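Side-chain contacts in CopN (Chlamydia pneumoniae, PDB 4NRH), which probably acts as a type III secretion gatekeeper that, in complex with the chaperone Scc3, directs the secretion of translocator proteins: residues Q112-Q117 and M155-S160; R126-E131 and Q147-Y152; D140-M145 and R190-V195; K164-G169 and A180-L185. All coordinates share one frame; numbering follows the deposited sequence.

Contact 1: residues Q112-Q117 and M155-S160; sequences QEYADQ and MAIVSS
Tyr114 has its CG anti to its own carbonyl carbon (chi1 -81°), which swings the phenol from helix 108-115 across to Ile157 and Ser160. At Ile157, CG2 rather than CG1 lies anti to the backbone N (chi1 -67° for CG1), and this short branch is the one that meets the tyrosine. The result is a helix-helix contact in the all-helical body of the protein, at the end of helix 108-115 and near the start of helix 152-172, on a fairly open part of the surface. The ring meets one turn of the second helix obliquely. Its CD2 comes 4.0 Å from Ile157 CG2 and 3.7 Å from Ile157 O, while CE2 touches Ser160 CB at 3.9 Å. Tyrosine suits such a place because its carbons CD2 and CE2 pack on the helix, while the hydroxyl can be accommodated where the residue is partly exposed; Tyr114 OH is 3.8 Å from Ser160 O, too far for a bond. A small residue at Ser160 lets the ring come close to the main chain. Its hydroxyl folds back on its own helix, Ser160 OG giving a 3.2 Å hydrogen bond to Ala156 O, which also accepts Ser160 N from the opposite face of the carbonyl plane. Leu125 packs against Tyr114 and Leu118 against Ile157. Gln112, two residues before the tyrosine, hydrogen-bonds Asn26, a residue of the sodium site. Beyond the ring, Gln117 turns its amide away, and its CB rests 4.3 Å from Ile157 CD1.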
loop_
_atom_site.group_PDB
_atom_site.type_symbol
_atom_site.label_atom_id
_atom_site.label_comp_id
_atom_site.label_asym_id
_atom_site.label_seq_id
_atom_site.Cartn_x
_atom_site.Cartn_y
_atom_site.Cartn_z
ATOM N N GLN A 112 8.185 -15.210 -16.454
ATOM C CA GLN A 112 8.963 -14.960 -17.662
ATOM C C GLN A 112 8.871 -13.506 -18.111
ATOM O O GLN A 112 9.861 -12.922 -18.549
ATOM C CB GLN A 112 8.507 -15.889 -18.788
ATOM C CG GLN A 112 8.888 -17.344 -18.571
ATOM C CD GLN A 112 8.223 -18.277 -19.562
ATOM O OE1 GLN A 112 7.647 -17.838 -20.557
ATOM N NE2 GLN A 112 8.303 -19.575 -19.296
ATOM N N GLU A 113 7.682 -12.922 -18.006
ATOM C CA GLU A 113 7.480 -11.538 -18.417
ATOM C C GLU A 113 8.227 -10.566 -17.506
ATOM O O GLU A 113 8.810 -9.588 -17.973
ATOM C CB GLU A 113 5.989 -11.193 -18.444
ATOM C CG GLU A 113 5.702 -9.798 -18.974
ATOM C CD GLU A 113 4.219 -9.501 -19.094
ATOM O OE1 GLU A 113 3.405 -10.290 -18.570
ATOM O OE2 GLU A 113 3.868 -8.474 -19.715
ATOM N N TYR A 114 8.210 -10.840 -16.205
ATOM C CA TYR A 114 8.892 -9.984 -15.237
ATOM C C TYR A 114 10.407 -10.183 -15.254
ATOM O O TYR A 114 11.161 -9.227 -15.074
ATOM C CB TYR A 114 8.345 -10.227 -13.828
ATOM C CG TYR A 114 7.044 -9.505 -13.552
ATOM C CD1 TYR A 114 5.836 -10.006 -14.018
ATOM C CD2 TYR A 114 7.027 -8.316 -12.836
ATOM C CE1 TYR A 114 4.646 -9.346 -13.771
ATOM C CE2 TYR A 114 5.843 -7.649 -12.584
ATOM C CZ TYR A 114 4.656 -8.168 -13.054
ATOM O OH TYR A 114 3.475 -7.508 -12.806
ATOM N N ALA A 115 10.852 -11.419 -15.463
ATOM C CA ALA A 115 12.284 -11.712 -15.535
ATOM C C ALA A 115 12.930 -11.036 -16.738
ATOM O O ALA A 115 14.125 -10.744 -16.729
ATOM C CB ALA A 115 12.525 -13.210 -15.584
ATOM N N ASP A 116 12.132 -10.798 -17.776
ATOM C CA ASP A 116 12.606 -10.124 -18.981
ATOM C C ASP A 116 13.048 -8.691 -18.690
ATOM O O ASP A 116 13.763 -8.082 -19.485
ATOM C CB ASP A 116 11.521 -10.129 -20.059
ATOM C CG ASP A 116 11.405 -11.466 -20.768
ATOM O OD1 ASP A 116 12.375 -12.251 -20.726
ATOM O OD2 ASP A 116 10.342 -11.730 -21.369
ATOM N N GLN A 117 12.616 -8.159 -17.550
ATOM C CA GLN A 117 12.935 -6.788 -17.170
ATOM C C GLN A 117 14.063 -6.736 -16.142
ATOM O O GLN A 117 14.529 -5.659 -15.775
ATOM C CB GLN A 117 11.693 -6.091 -16.609
ATOM C CG GLN A 117 10.477 -6.147 -17.518
ATOM C CD GLN A 117 10.691 -5.409 -18.825
ATOM O OE1 GLN A 117 11.263 -4.321 -18.848
ATOM N NE2 GLN A 117 10.228 -5.999 -19.920
ATOM N N MET A 155 14.007 -4.107 -6.739
ATOM C CA MET A 155 13.043 -4.573 -5.745
ATOM C C MET A 155 11.609 -4.165 -6.074
ATOM O O MET A 155 10.666 -4.892 -5.764
ATOM C CB MET A 155 13.413 -4.048 -4.357
ATOM C CG MET A 155 14.674 -4.655 -3.773
ATOM S SD MET A 155 14.977 -4.098 -2.086
ATOM C CE MET A 155 16.701 -4.537 -1.892
ATOM N N ALA A 156 11.453 -3.003 -6.700
ATOM C CA ALA A 156 10.132 -2.506 -7.070
ATOM C C ALA A 156 9.448 -3.442 -8.063
ATOM O O ALA A 156 8.289 -3.815 -7.880
ATOM C CB ALA A 156 10.236 -1.104 -7.646
ATOM N N ILE A 157 10.172 -3.819 -9.112
ATOM C CA ILE A 157 9.659 -4.751 -10.108
ATOM C C ILE A 157 9.400 -6.121 -9.483
ATOM O O ILE A 157 8.376 -6.753 -9.749
ATOM C CB ILE A 157 10.632 -4.893 -11.294
ATOM C CG1 ILE A 157 10.699 -3.583 -12.082
ATOM C CG2 ILE A 157 10.214 -6.035 -12.207
ATOM C CD1 ILE A 157 11.755 -3.577 -13.165
ATOM N N VAL A 158 10.330 -6.566 -8.642
ATOM C CA VAL A 158 10.198 -7.842 -7.949
ATOM C C VAL A 158 8.961 -7.857 -7.050
ATOM O O VAL A 158 8.229 -8.846 -7.002
ATOM C CB VAL A 158 11.451 -8.154 -7.105
ATOM C CG1 VAL A 158 11.237 -9.402 -6.269
ATOM C CG2 VAL A 158 12.674 -8.310 -7.999
ATOM N N SER A 159 8.728 -6.751 -6.352
ATOM C CA SER A 159 7.561 -6.621 -5.486
ATOM C C SER A 159 6.270 -6.702 -6.294
ATOM O O SER A 159 5.281 -7.282 -5.846
ATOM C CB SER A 159 7.612 -5.307 -4.704
ATOM O OG SER A 159 7.428 -4.197 -5.565
ATOM N N SER A 160 6.285 -6.113 -7.486
ATOM C CA SER A 160 5.129 -6.150 -8.375
ATOM C C SER A 160 4.868 -7.567 -8.881
ATOM O O SER A 160 3.717 -7.978 -9.028
ATOM C CB SER A 160 5.325 -5.196 -9.555
ATOM O OG SER A 160 5.388 -3.851 -9.116
#

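Contact 2: residues R126-E131 and Q147-Y152; sequences RSLYLE and QDRYTY
Arg149 NH1 donates to Glu131 OE1 at 2.8 Å with an N-H...O angle of 161°, and Arg149 NH2 reaches Glu131 OE2 at 3.0 Å along a still straighter line. The guanidinium thus takes hold of the carboxylate end-on, one nitrogen to each oxygen, in a two-pronged salt bridge. Both oxygens lie close to the guanidinium plane, but the carboxylate is turned 32° against it: OE2 is met on its syn side, somewhat out of plane, whereas NH1 comes to OE1 from above the carboxylate plane. Glu131 delivers its charge with CG anti to the backbone N (chi1 177°) and an extended chain, and Arg149 comes from the opposite direction on a chain bent at chi3. Long, flexible residues are apt here, since the two backbones stand well apart, with 10.0 Å between Leu128 CA and Arg149 CA. The pair joins helix 122-133 to the frayed end of the next helix, 139-149, both part of the HrpJ-like domain; the chain reverses through a short loop between the two helices. Beside the salt bridge the contact becomes apolar: Leu128 CD1 lies 3.5 Å from Arg149 NH1, oblique to the guanidinium. The other methyl faces Tyr150: Leu128 CD2 is 3.7 Å from Tyr150 OH and 4.1 Å from Tyr150 CE2. Leu128 also packs on Val158 of helix 152-172, which follows directly in the chain; Thr151, at the N-cap, makes a weak bond to Asp154 N at the start of that helix.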
loop_
_atom_site.group_PDB
_atom_site.type_symbol
_atom_site.label_atom_id
_atom_site.label_comp_id
_atom_site.label_asym_id
_atom_site.label_seq_id
_atom_site.Cartn_x
_atom_site.Cartn_y
_atom_site.Cartn_z
ATOM N N ARG A 126 10.302 -17.633 -9.621
ATOM C CA ARG A 126 9.340 -18.631 -9.158
ATOM C C ARG A 126 9.781 -19.239 -7.833
ATOM O O ARG A 126 8.957 -19.517 -6.961
ATOM C CB ARG A 126 9.148 -19.734 -10.200
ATOM C CG ARG A 126 8.480 -19.268 -11.477
ATOM C CD ARG A 126 8.053 -20.435 -12.352
ATOM N NE ARG A 126 9.175 -21.252 -12.808
ATOM C CZ ARG A 126 9.871 -21.012 -13.915
ATOM N NH1 ARG A 126 9.567 -19.969 -14.677
ATOM N NH2 ARG A 126 10.874 -21.809 -14.259
ATOM N N SER A 127 11.085 -19.446 -7.689
ATOM C CA SER A 127 11.645 -19.936 -6.437
ATOM C C SER A 127 11.395 -18.939 -5.308
ATOM O O SER A 127 11.014 -19.323 -4.202
ATOM C CB SER A 127 13.143 -20.205 -6.588
ATOM O OG SER A 127 13.706 -20.650 -5.367
ATOM N N LEU A 128 11.615 -17.659 -5.596
ATOM C CA LEU A 128 11.344 -16.598 -4.630
ATOM C C LEU A 128 9.871 -16.539 -4.236
ATOM O O LEU A 128 9.545 -16.466 -3.051
ATOM C CB LEU A 128 11.780 -15.242 -5.184
ATOM C CG LEU A 128 11.419 -14.059 -4.283
ATOM C CD1 LEU A 128 12.304 -14.035 -3.045
ATOM C CD2 LEU A 128 11.512 -12.750 -5.042
ATOM N N TYR A 129 8.987 -16.562 -5.231
ATOM C CA TYR A 129 7.550 -16.535 -4.978
ATOM C C TYR A 129 7.125 -17.685 -4.070
ATOM O O TYR A 129 6.358 -17.492 -3.126
ATOM C CB TYR A 129 6.759 -16.591 -6.288
ATOM C CG TYR A 129 5.261 -16.559 -6.074
ATOM C CD1 TYR A 129 4.596 -15.358 -5.871
ATOM C CD2 TYR A 129 4.516 -17.731 -6.060
ATOM C CE1 TYR A 129 3.231 -15.323 -5.666
ATOM C CE2 TYR A 129 3.149 -17.708 -5.857
ATOM C CZ TYR A 129 2.513 -16.501 -5.660
ATOM O OH TYR A 129 1.152 -16.470 -5.458
ATOM N N LEU A 130 7.622 -18.880 -4.371
ATOM C CA LEU A 130 7.324 -20.063 -3.573
ATOM C C LEU A 130 7.806 -19.895 -2.135
ATOM O O LEU A 130 7.117 -20.282 -1.194
ATOM C CB LEU A 130 7.952 -21.309 -4.204
ATOM C CG LEU A 130 6.997 -22.218 -4.983
ATOM C CD1 LEU A 130 6.131 -21.411 -5.939
ATOM C CD2 LEU A 130 7.766 -23.294 -5.731
ATOM N N GLU A 131 8.996 -19.325 -1.973
ATOM C CA GLU A 131 9.549 -19.078 -0.644
ATOM C C GLU A 131 8.746 -18.030 0.125
ATOM O O GLU A 131 8.449 -18.207 1.306
ATOM C CB GLU A 131 11.012 -18.639 -0.743
ATOM C CG GLU A 131 11.640 -18.300 0.601
ATOM C CD GLU A 131 13.090 -17.874 0.484
ATOM O OE1 GLU A 131 13.610 -17.824 -0.651
ATOM O OE2 GLU A 131 13.711 -17.587 1.529
ATOM N N GLN A 147 16.867 -7.742 0.347
ATOM C CA GLN A 147 18.051 -6.897 0.489
ATOM C C GLN A 147 19.351 -7.601 0.108
ATOM O O GLN A 147 20.280 -6.968 -0.396
ATOM C CB GLN A 147 18.150 -6.371 1.923
ATOM C CG GLN A 147 17.400 -5.067 2.151
ATOM C CD GLN A 147 17.612 -4.506 3.542
ATOM O OE1 GLN A 147 17.794 -5.253 4.504
ATOM N NE2 GLN A 147 17.591 -3.183 3.657
ATOM N N ASP A 148 19.418 -8.905 0.350
ATOM C CA ASP A 148 20.616 -9.676 0.034
ATOM C C ASP A 148 20.654 -10.100 -1.430
ATOM O O ASP A 148 21.728 -10.311 -1.994
ATOM C CB ASP A 148 20.707 -10.914 0.930
ATOM C CG ASP A 148 20.649 -10.572 2.404
ATOM O OD1 ASP A 148 21.188 -9.513 2.791
ATOM O OD2 ASP A 148 20.071 -11.365 3.175
ATOM N N ARG A 149 19.479 -10.226 -2.038
ATOM C CA ARG A 149 19.365 -10.807 -3.372
ATOM C C ARG A 149 19.282 -9.783 -4.503
ATOM O O ARG A 149 19.703 -10.064 -5.625
ATOM C CB ARG A 149 18.141 -11.724 -3.423
ATOM C CG ARG A 149 18.238 -12.906 -2.475
ATOM C CD ARG A 149 16.918 -13.644 -2.347
ATOM N NE ARG A 149 16.754 -14.214 -1.012
ATOM C CZ ARG A 149 15.863 -15.151 -0.705
ATOM N NH1 ARG A 149 15.053 -15.624 -1.641
ATOM N NH2 ARG A 149 15.784 -15.613 0.536
ATOM N N TYR A 150 18.743 -8.602 -4.217
ATOM C CA TYR A 150 18.477 -7.635 -5.278
ATOM C C TYR A 150 18.959 -6.225 -4.968
ATOM O O TYR A 150 19.092 -5.837 -3.806
ATOM C CB TYR A 150 16.977 -7.584 -5.579
ATOM C CG TYR A 150 16.373 -8.918 -5.938
ATOM C CD1 TYR A 150 16.524 -9.448 -7.212
ATOM C CD2 TYR A 150 15.650 -9.648 -5.005
ATOM C CE1 TYR A 150 15.973 -10.670 -7.547
ATOM C CE2 TYR A 150 15.094 -10.872 -5.330
ATOM C CZ TYR A 150 15.259 -11.378 -6.603
ATOM O OH TYR A 150 14.710 -12.595 -6.933
ATOM N N THR A 151 19.218 -5.463 -6.026
ATOM C CA THR A 151 19.419 -4.030 -5.898
ATOM C C THR A 151 18.079 -3.405 -5.532
ATOM O O THR A 151 17.027 -3.985 -5.800
ATOM C CB THR A 151 19.952 -3.400 -7.194
ATOM O OG1 THR A 151 19.008 -3.612 -8.252
ATOM C CG2 THR A 151 21.294 -4.014 -7.580
ATOM N N TYR A 152 18.113 -2.223 -4.927
ATOM C CA TYR A 152 16.889 -1.554 -4.505
ATOM C C TYR A 152 15.986 -1.176 -5.679
ATOM O O TYR A 152 14.764 -1.262 -5.569
ATOM C CB TYR A 152 17.226 -0.323 -3.660
ATOM C CG TYR A 152 17.702 -0.692 -2.273
ATOM C CD1 TYR A 152 16.794 -1.009 -1.272
ATOM C CD2 TYR A 152 19.057 -0.745 -1.968
ATOM C CE1 TYR A 152 17.217 -1.359 -0.006
ATOM C CE2 TYR A 152 19.491 -1.094 -0.700
ATOM C CZ TYR A 152 18.565 -1.400 0.275
ATOM O OH TYR A 152 18.985 -1.747 1.538
#

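Contact 3: residues D140-M145 and R190-V195; sequences DQLLSM and RNLQAV
Apolar contacts carry this meeting, and Leu192 is at their centre. With CG anti to the backbone N (chi1 174°), the side chain of Leu192 leaves helix 179-215 and forks over helix 139-149. One methyl, CD2, sits on Leu142, 3.8 Å from Leu142 CB. The other, CD1, lies on the next residue, 3.9 Å from Leu143 CA and 4.0 Å from Leu143 CB. Two neighbouring residues thus share one branched side chain, and the leucine fits because its two methyls can diverge to reach both. A second, looser apolar touch lies one turn further on, where Leu143 CD2 comes 4.3 Å from Val195 CG1; beta-branched valine offers a compact methyl there without needing a long arm. The backbones can draw near, with Leu143 CA and Leu192 CA 6.7 Å apart, and the two short helix segments approach to 9.4 Å between axes, inclined at 60° (signed crossing angle -60°), so that the packing stays local.

Among the polar groups of helix 179-215, Arg190 and Gln193 point elsewhere: Arg190 NE forms a salt bridge with Asp24 of the chaperone chain, and Gln193 binds the backbone N of that same Asp24. Asn191 instead packs on Cys139, and its OD1 accepts from Arg279 NE. The leucine side of the helix therefore holds the fold while another side receives the chaperone. Around the apolar patch, Leu142 also leans on Val132 of helix 122-133 and Leu192 on Leu146, so helix 139-149 is held between helix 122-133 and the long helix 179-215.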
loop_
_atom_site.group_PDB
_atom_site.type_symbol
_atom_site.label_atom_id
_atom_site.label_comp_id
_atom_site.label_asym_id
_atom_site.label_seq_id
_atom_site.Cartn_x
_atom_site.Cartn_y
_atom_site.Cartn_z
ATOM N N ASP A 140 9.063 -6.339 7.138
ATOM C CA ASP A 140 10.489 -6.321 7.446
ATOM C C ASP A 140 11.203 -7.586 6.975
ATOM O O ASP A 140 12.306 -7.516 6.431
ATOM C CB ASP A 140 10.702 -6.132 8.947
ATOM C CG ASP A 140 10.280 -4.757 9.424
ATOM O OD1 ASP A 140 10.228 -3.827 8.590
ATOM O OD2 ASP A 140 9.998 -4.604 10.631
ATOM N N GLN A 141 10.576 -8.738 7.193
ATOM C CA GLN A 141 11.147 -10.011 6.764
ATOM C C GLN A 141 11.267 -10.065 5.245
ATOM O O GLN A 141 12.246 -10.587 4.711
ATOM C CB GLN A 141 10.305 -11.183 7.275
ATOM C CG GLN A 141 10.341 -11.348 8.787
ATOM C CD GLN A 141 9.357 -12.387 9.287
ATOM O OE1 GLN A 141 8.378 -12.707 8.614
ATOM N NE2 GLN A 141 9.612 -12.919 10.476
ATOM N N LEU A 142 10.263 -9.534 4.555
ATOM C CA LEU A 142 10.310 -9.424 3.101
ATOM C C LEU A 142 11.455 -8.516 2.661
ATOM O O LEU A 142 12.143 -8.804 1.684
ATOM C CB LEU A 142 8.980 -8.899 2.553
ATOM C CG LEU A 142 7.779 -9.843 2.642
ATOM C CD1 LEU A 142 6.528 -9.175 2.094
ATOM C CD2 LEU A 142 8.065 -11.142 1.903
ATOM N N LEU A 143 11.653 -7.421 3.389
ATOM C CA LEU A 143 12.718 -6.474 3.075
ATOM C C LEU A 143 14.097 -7.106 3.225
ATOM O O LEU A 143 14.923 -7.032 2.314
ATOM C CB LEU A 143 12.617 -5.234 3.966
ATOM C CG LEU A 143 13.697 -4.175 3.732
ATOM C CD1 LEU A 143 13.564 -3.567 2.343
ATOM C CD2 LEU A 143 13.645 -3.096 4.803
ATOM N N SER A 144 14.337 -7.726 4.378
ATOM C CA SER A 144 15.600 -8.407 4.648
ATOM C C SER A 144 15.878 -9.481 3.603
ATOM O O SER A 144 17.021 -9.689 3.197
ATOM C CB SER A 144 15.589 -9.027 6.046
ATOM O OG SER A 144 15.237 -8.067 7.026
ATOM N N MET A 145 14.818 -10.164 3.182
ATOM C CA MET A 145 14.916 -11.211 2.173
ATOM C C MET A 145 15.402 -10.649 0.840
ATOM O O MET A 145 16.310 -11.199 0.217
ATOM C CB MET A 145 13.564 -11.904 2.000
ATOM C CG MET A 145 13.594 -13.126 1.102
ATOM S SD MET A 145 11.963 -13.872 0.922
ATOM C CE MET A 145 11.468 -14.011 2.637
ATOM N N ARG A 190 2.412 -4.846 0.128
ATOM C CA ARG A 190 2.052 -3.452 -0.114
ATOM C C ARG A 190 2.817 -2.530 0.831
ATOM O O ARG A 190 3.255 -1.450 0.440
ATOM C CB ARG A 190 0.542 -3.239 0.035
ATOM C CG ARG A 190 -0.280 -3.812 -1.109
ATOM C CD ARG A 190 -1.756 -3.487 -0.946
ATOM N NE ARG A 190 -2.530 -3.870 -2.123
ATOM C CZ ARG A 190 -3.380 -4.892 -2.159
ATOM N NH1 ARG A 190 -3.570 -5.637 -1.079
ATOM N NH2 ARG A 190 -4.039 -5.167 -3.278
ATOM N N ASN A 191 2.965 -2.962 2.080
ATOM C CA ASN A 191 3.757 -2.222 3.054
ATOM C C ASN A 191 5.225 -2.175 2.648
ATOM O O ASN A 191 5.908 -1.177 2.875
ATOM C CB ASN A 191 3.615 -2.841 4.446
ATOM C CG ASN A 191 2.218 -2.684 5.013
ATOM O OD1 ASN A 191 1.408 -1.913 4.496
ATOM N ND2 ASN A 191 1.927 -3.418 6.080
ATOM N N LEU A 192 5.706 -3.264 2.056
ATOM C CA LEU A 192 7.066 -3.321 1.530
ATOM C C LEU A 192 7.267 -2.281 0.433
ATOM O O LEU A 192 8.278 -1.581 0.409
ATOM C CB LEU A 192 7.385 -4.720 0.997
ATOM C CG LEU A 192 8.732 -4.866 0.285
ATOM C CD1 LEU A 192 9.875 -4.488 1.218
ATOM C CD2 LEU A 192 8.915 -6.276 -0.252
ATOM N N GLN A 193 6.301 -2.197 -0.476
ATOM C CA GLN A 193 6.370 -1.249 -1.583
ATOM C C GLN A 193 6.392 0.192 -1.079
ATOM O O GLN A 193 7.022 1.058 -1.680
ATOM C CB GLN A 193 5.193 -1.453 -2.539
ATOM C CG GLN A 193 5.214 -2.786 -3.270
ATOM C CD GLN A 193 4.154 -2.874 -4.350
ATOM O OE1 GLN A 193 3.005 -2.483 -4.143
ATOM N NE2 GLN A 193 4.537 -3.386 -5.515
ATOM N N ALA A 194 5.700 0.437 0.030
ATOM C CA ALA A 194 5.698 1.756 0.653
ATOM C C ALA A 194 7.075 2.069 1.229
ATOM O O ALA A 194 7.604 3.166 1.046
ATOM C CB ALA A 194 4.635 1.834 1.738
ATOM N N VAL A 195 7.646 1.093 1.928
ATOM C CA VAL A 195 8.986 1.211 2.490
ATOM C C VAL A 195 10.030 1.473 1.402
ATOM O O VAL A 195 10.938 2.286 1.582
ATOM C CB VAL A 195 9.366 -0.061 3.283
ATOM C CG1 VAL A 195 10.852 -0.081 3.603
ATOM C CG2 VAL A 195 8.544 -0.150 4.559
#

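Contact 4: residues K164-G169 and A180-L185; sequences KGMATG and AQLQVL. Unlike the reference sequence in segment 164-169: Gly169 (reference Glu).
The carbonyl group of Gly169 is the flat surface that Leu182 meets: the methyl CD1 stands almost straight over its face, 3.5 Å from Gly169 C and 3.6 Å from Gly169 O. Gly169, which differs from the reference sequence, has no side chain to come between, so the methyl rests on bare backbone. The rest of the contact is between aliphatic chains and a thioether. Met166 CG lies 4.0 Å from Leu182 CD2, the second branch of the same leucine. Further along, Met166 SD touches Leu185 CB at 3.6 Å, the two side chains crossing at about a right angle. The first two torsions of the methionine (chi1 -74°, chi2 176°) put its sulfur on Leu185, and the bend at chi3 turns CE toward Leu185 O; a pliable thioether can follow the uneven surface of the facing helix. Thr168 keeps its hydroxyl on its own helix, where Thr168 OG1 and Thr168 N both bind Lys164 O, from opposite faces. The helix segments run antiparallel at 156°, 9.9 Å between axes, forming a helical hairpin. Met166 also packs against Tyr129 and Thr133 of helix 122-133, so the hairpin formed by helices 152-172 and 179-215 sits against that earlier helix.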
loop_
_atom_site.group_PDB
_atom_site.type_symbol
_atom_site.label_atom_id
_atom_site.label_comp_id
_atom_site.label_asym_id
_atom_site.label_seq_id
_atom_site.Cartn_x
_atom_site.Cartn_y
_atom_site.Cartn_z
ATOM N N LYS A 164 1.493 -9.719 -8.341
ATOM C CA LYS A 164 0.825 -10.312 -9.494
ATOM C C LYS A 164 0.590 -11.805 -9.275
ATOM O O LYS A 164 -0.481 -12.329 -9.586
ATOM C CB LYS A 164 1.646 -10.082 -10.764
ATOM C CG LYS A 164 1.140 -10.834 -11.984
ATOM C CD LYS A 164 -0.177 -10.259 -12.480
ATOM C CE LYS A 164 -0.657 -10.977 -13.730
ATOM N NZ LYS A 164 -1.940 -10.415 -14.233
ATOM N N GLY A 165 1.601 -12.480 -8.738
ATOM C CA GLY A 165 1.501 -13.892 -8.422
ATOM C C GLY A 165 0.450 -14.186 -7.369
ATOM O O GLY A 165 -0.317 -15.140 -7.498
ATOM N N MET A 166 0.416 -13.367 -6.321
ATOM C CA MET A 166 -0.520 -13.571 -5.221
ATOM C C MET A 166 -1.949 -13.264 -5.657
ATOM O O MET A 166 -2.897 -13.902 -5.198
ATOM C CB MET A 166 -0.132 -12.714 -4.014
ATOM C CG MET A 166 1.083 -13.239 -3.259
ATOM S SD MET A 166 1.619 -12.185 -1.898
ATOM C CE MET A 166 1.739 -10.604 -2.723
ATOM N N ALA A 167 -2.097 -12.280 -6.538
ATOM C CA ALA A 167 -3.399 -11.959 -7.112
ATOM C C ALA A 167 -3.923 -13.144 -7.914
ATOM O O ALA A 167 -5.121 -13.424 -7.921
ATOM C CB ALA A 167 -3.308 -10.720 -7.987
ATOM N N THR A 168 -3.010 -13.832 -8.593
ATOM C CA THR A 168 -3.350 -15.028 -9.354
ATOM C C THR A 168 -3.761 -16.146 -8.400
ATOM O O THR A 168 -4.714 -16.881 -8.659
ATOM C CB THR A 168 -2.170 -15.497 -10.229
ATOM O OG1 THR A 168 -1.852 -14.482 -11.189
ATOM C CG2 THR A 168 -2.518 -16.788 -10.961
ATOM N N GLY A 169 -3.037 -16.258 -7.291
ATOM C CA GLY A 169 -3.317 -17.265 -6.285
ATOM C C GLY A 169 -4.667 -17.092 -5.613
ATOM O O GLY A 169 -5.245 -18.057 -5.118
ATOM N N ALA A 180 -6.805 -16.565 3.207
ATOM C CA ALA A 180 -6.558 -15.586 4.264
ATOM C C ALA A 180 -5.081 -15.219 4.367
ATOM O O ALA A 180 -4.736 -14.070 4.647
ATOM C CB ALA A 180 -7.064 -16.112 5.599
ATOM N N GLN A 181 -4.215 -16.202 4.144
ATOM C CA GLN A 181 -2.775 -15.982 4.204
ATOM C C GLN A 181 -2.291 -15.097 3.062
ATOM O O GLN A 181 -1.450 -14.219 3.260
ATOM C CB GLN A 181 -2.023 -17.310 4.184
ATOM C CG GLN A 181 -0.516 -17.138 4.200
ATOM C CD GLN A 181 -0.034 -16.376 5.420
ATOM O OE1 GLN A 181 -0.204 -16.825 6.554
ATOM N NE2 GLN A 181 0.569 -15.215 5.192
ATOM N N LEU A 182 -2.822 -15.337 1.866
ATOM C CA LEU A 182 -2.468 -14.537 0.701
ATOM C C LEU A 182 -2.865 -13.085 0.924
ATOM O O LEU A 182 -2.147 -12.171 0.527
ATOM C CB LEU A 182 -3.143 -15.083 -0.560
ATOM C CG LEU A 182 -2.550 -16.361 -1.158
ATOM C CD1 LEU A 182 -3.364 -16.817 -2.358
ATOM C CD2 LEU A 182 -1.093 -16.146 -1.545
ATOM N N GLN A 183 -4.009 -12.885 1.570
ATOM C CA GLN A 183 -4.500 -11.549 1.885
ATOM C C GLN A 183 -3.515 -10.796 2.775
ATOM O O GLN A 183 -3.177 -9.644 2.507
ATOM C CB GLN A 183 -5.863 -11.630 2.573
ATOM C CG GLN A 183 -7.026 -11.166 1.716
ATOM C CD GLN A 183 -8.347 -11.244 2.453
ATOM O OE1 GLN A 183 -8.649 -12.242 3.107
ATOM N NE2 GLN A 183 -9.145 -10.187 2.351
ATOM N N VAL A 184 -3.061 -11.459 3.833
ATOM C CA VAL A 184 -2.084 -10.880 4.746
ATOM C C VAL A 184 -0.753 -10.652 4.034
ATOM O O VAL A 184 -0.091 -9.634 4.243
ATOM C CB VAL A 184 -1.865 -11.781 5.979
ATOM C CG1 VAL A 184 -0.773 -11.214 6.873
ATOM C CG2 VAL A 184 -3.161 -11.937 6.755
ATOM N N LEU A 185 -0.375 -11.600 3.184
ATOM C CA LEU A 185 0.864 -11.503 2.419
ATOM C C LEU A 185 0.845 -10.300 1.479
ATOM O O LEU A 185 1.845 -9.593 1.343
ATOM C CB LEU A 185 1.102 -12.791 1.626
ATOM C CG LEU A 185 2.389 -13.574 1.901
ATOM C CD1 LEU A 185 3.142 -13.011 3.095
ATOM C CD2 LEU A 185 2.074 -15.047 2.116
#

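Overall arrangement
From the N terminus, contact 1 opens first, on helix 108-115, and its return on helix 152-172 encloses contact 2, which joins helices 122-133 and 139-149. Contact 3 begins on helix 139-149 while both loops are still open and ends on helix 179-215, crossing contacts 1 and 2. Contact 4 follows contacts 1 and 2 in series and lies within contact 3, closing the turn between helices 152-172 and 179-215. In space, Leu128 meets Val158 where contacts 1 and 2 touch, Tyr129 OH probably hydrogen-bonds Gly165 O between contacts 2 and 4, and Ser159 links contact 1 to Gln193 of contact 3. The contacts thus tie five successive helices together.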